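Local coordinates for protein antitoxin epsilon (Streptococcus pyogenes, PDB 1GVN) that serves as the antitoxin of a plasmid-borne type II toxin-antitoxin system, neutralising the zeta toxin in the postsegregational killing of plasmid-free cells, at residues 8-13 / 68-73. Residues are numbered along the deposited sequence; the frame is centred on the assembly and turned at random.
Sequences TFEIEI and AVHEYW
The ring of H70 is gripped at both of its nitrogens, by a carboxylate of its own chain at ND1 and by an acidic side chain of another protein's chain at NE2. The first partner is E10 on helix 5-31: ND1 of H70 donates to OE2 of E10 over 2.8 Å, with an N-H...O angle of 156°. OE2 sits at the ring edge, almost in the imidazole plane, where the N-H of ND1 points. On the acceptor side the fit is less regular, because the N-H comes in from above the carboxylate, 53° out of its plane.

Glutamate has the length for this task. The E10 chain leaves with CG anti to the backbone N (chi1 -165°) and bends at its second torsion, which brings OE2 over to helix 63-83, although the CA atoms of E10 and H70 stand 7.6 Å apart. The E10 side chain also touches L66 and Q67 of helix 63-83.

Three residues after E10, I13 adds an apolar contact. Its CG2 methyl rests obliquely against the far end of the imidazole, 3.4 Å from H70 CE1 and 3.5 Å from H70 NE2. A branched residue serves well here, offering a methyl close to the backbone while CG1 and CD1 lead elsewhere. H70 points from helix 63-83 toward helix 5-31, and its ring lies between the two; V69 and W73 continue the packing by touching I14. The contact thus pairs the first and last of the chain's three helices, beside another protein's chain.

Histidine suits a buried place between two acidic groups since a protonated imidazole can donate from both nitrogens. Such surroundings would probably favour that positively charged form, so that one ring could bridge two carboxylates, probably with the help of its charge.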
loop_
_atom_site.group_PDB
_atom_site.type_symbol
_atom_site.label_atom_id
_atom_site.label_comp_id
_atom_site.label_asym_id
_atom_site.label_seq_id
_atom_site.Cartn_x
_atom_site.Cartn_y
_atom_site.Cartn_z
ATOM N N THR A 8 -10.897 14.506 -14.637
ATOM C CA THR A 8 -10.418 13.749 -15.782
ATOM C C THR A 8 -8.896 13.815 -15.857
ATOM O O THR A 8 -8.238 12.811 -16.119
ATOM C CB THR A 8 -11.003 14.303 -17.104
ATOM O OG1 THR A 8 -12.416 14.083 -17.128
ATOM C CG2 THR A 8 -10.359 13.618 -18.310
ATOM N N PHE A 9 -8.342 15.003 -15.633
ATOM C CA PHE A 9 -6.897 15.183 -15.682
ATOM C C PHE A 9 -6.237 14.399 -14.545
ATOM O O PHE A 9 -5.210 13.739 -14.738
ATOM C CB PHE A 9 -6.541 16.672 -15.579
ATOM C CG PHE A 9 -5.067 16.955 -15.707
ATOM C CD1 PHE A 9 -4.230 16.886 -14.599
ATOM C CD2 PHE A 9 -4.514 17.278 -16.944
ATOM C CE1 PHE A 9 -2.862 17.137 -14.719
ATOM C CE2 PHE A 9 -3.146 17.531 -17.074
ATOM C CZ PHE A 9 -2.321 17.459 -15.962
ATOM N N GLU A 10 -6.835 14.471 -13.361
ATOM C CA GLU A 10 -6.309 13.753 -12.205
ATOM C C GLU A 10 -6.275 12.260 -12.531
ATOM O O GLU A 10 -5.299 11.573 -12.243
ATOM C CB GLU A 10 -7.205 13.983 -10.987
ATOM C CG GLU A 10 -6.570 13.587 -9.658
ATOM C CD GLU A 10 -5.428 14.506 -9.260
ATOM O OE1 GLU A 10 -5.288 15.584 -9.879
ATOM O OE2 GLU A 10 -4.676 14.162 -8.323
ATOM N N ILE A 11 -7.347 11.764 -13.141
ATOM C CA ILE A 11 -7.432 10.356 -13.506
ATOM C C ILE A 11 -6.381 9.970 -14.547
ATOM O O ILE A 11 -5.803 8.885 -14.480
ATOM C CB ILE A 11 -8.846 10.006 -14.028
ATOM C CG1 ILE A 11 -9.845 10.078 -12.863
ATOM C CG2 ILE A 11 -8.847 8.621 -14.675
ATOM C CD1 ILE A 11 -11.285 9.800 -13.242
ATOM N N GLU A 12 -6.124 10.856 -15.503
ATOM C CA GLU A 12 -5.130 10.573 -16.531
ATOM C C GLU A 12 -3.744 10.441 -15.903
ATOM O O GLU A 12 -2.954 9.579 -16.293
ATOM C CB GLU A 12 -5.124 11.681 -17.589
ATOM C CG GLU A 12 -4.240 11.383 -18.795
ATOM C CD GLU A 12 -2.876 12.060 -18.727
ATOM O OE1 GLU A 12 -2.189 11.942 -17.688
ATOM O OE2 GLU A 12 -2.484 12.709 -19.724
ATOM N N ILE A 13 -3.449 11.298 -14.933
ATOM C CA ILE A 13 -2.150 11.254 -14.263
ATOM C C ILE A 13 -2.048 9.972 -13.435
ATOM O O ILE A 13 -1.033 9.278 -13.480
ATOM C CB ILE A 13 -1.949 12.487 -13.347
ATOM C CG1 ILE A 13 -1.924 13.767 -14.192
ATOM C CG2 ILE A 13 -0.647 12.357 -12.555
ATOM C CD1 ILE A 13 -0.798 13.828 -15.212
ATOM N N ALA A 68 -6.375 11.506 -3.190
ATOM C CA ALA A 68 -5.869 10.542 -2.222
ATOM C C ALA A 68 -5.280 9.368 -3.003
ATOM O O ALA A 68 -4.199 8.884 -2.680
ATOM C CB ALA A 68 -6.990 10.057 -1.317
ATOM N N VAL A 69 -5.989 8.918 -4.035
ATOM C CA VAL A 69 -5.500 7.810 -4.850
ATOM C C VAL A 69 -4.180 8.206 -5.489
ATOM O O VAL A 69 -3.252 7.406 -5.571
ATOM C CB VAL A 69 -6.495 7.439 -5.971
ATOM C CG1 VAL A 69 -5.842 6.467 -6.950
ATOM C CG2 VAL A 69 -7.731 6.800 -5.369
ATOM N N HIS A 70 -4.100 9.456 -5.938
ATOM C CA HIS A 70 -2.889 9.957 -6.566
ATOM C C HIS A 70 -1.725 9.873 -5.571
ATOM O O HIS A 70 -0.620 9.469 -5.933
ATOM C CB HIS A 70 -3.108 11.401 -7.033
ATOM C CG HIS A 70 -2.024 11.925 -7.922
ATOM N ND1 HIS A 70 -2.138 13.116 -8.608
ATOM C CD2 HIS A 70 -0.801 11.431 -8.227
ATOM C CE1 HIS A 70 -1.030 13.332 -9.296
ATOM N NE2 HIS A 70 -0.203 12.326 -9.081
ATOM N N GLU A 71 -1.974 10.239 -4.318
ATOM C CA GLU A 71 -0.924 10.175 -3.302
ATOM C C GLU A 71 -0.537 8.718 -3.046
ATOM O O GLU A 71 0.634 8.408 -2.830
ATOM C CB GLU A 71 -1.392 10.831 -2.002
ATOM C CG GLU A 71 -0.390 10.737 -0.847
ATOM C CD GLU A 71 1.016 11.165 -1.236
ATOM O OE1 GLU A 71 1.160 11.988 -2.165
ATOM O OE2 GLU A 71 1.981 10.689 -0.605
ATOM N N TYR A 72 -1.525 7.830 -3.065
ATOM C CA TYR A 72 -1.275 6.404 -2.864
ATOM C C TYR A 72 -0.198 5.943 -3.840
ATOM O O TYR A 72 0.781 5.295 -3.458
ATOM C CB TYR A 72 -2.546 5.593 -3.129
ATOM C CG TYR A 72 -2.315 4.096 -3.176
ATOM C CD1 TYR A 72 -2.318 3.333 -2.011
ATOM C CD2 TYR A 72 -2.057 3.448 -4.387
ATOM C CE1 TYR A 72 -2.070 1.955 -2.047
ATOM C CE2 TYR A 72 -1.807 2.071 -4.433
ATOM C CZ TYR A 72 -1.816 1.334 -3.263
ATOM O OH TYR A 72 -1.582 -0.027 -3.308
ATOM N N TRP A 73 -0.389 6.276 -5.109
ATOM C CA TRP A 73 0.560 5.872 -6.128
ATOM C C TRP A 73 1.902 6.562 -5.993
ATOM O O TRP A 73 2.926 5.993 -6.358
ATOM C CB TRP A 73 -0.044 6.075 -7.517
ATOM C CG TRP A 73 -1.113 5.067 -7.768
ATOM C CD1 TRP A 73 -2.463 5.275 -7.758
ATOM C CD2 TRP A 73 -0.925 3.664 -7.965
ATOM N NE1 TRP A 73 -3.127 4.082 -7.931
ATOM C CE2 TRP A 73 -2.206 3.078 -8.061
ATOM C CE3 TRP A 73 0.207 2.842 -8.065
ATOM C CZ2 TRP A 73 -2.389 1.705 -8.254
ATOM C CZ3 TRP A 73 0.024 1.480 -8.258
ATOM C CH2 TRP A 73 -1.267 0.925 -8.350
#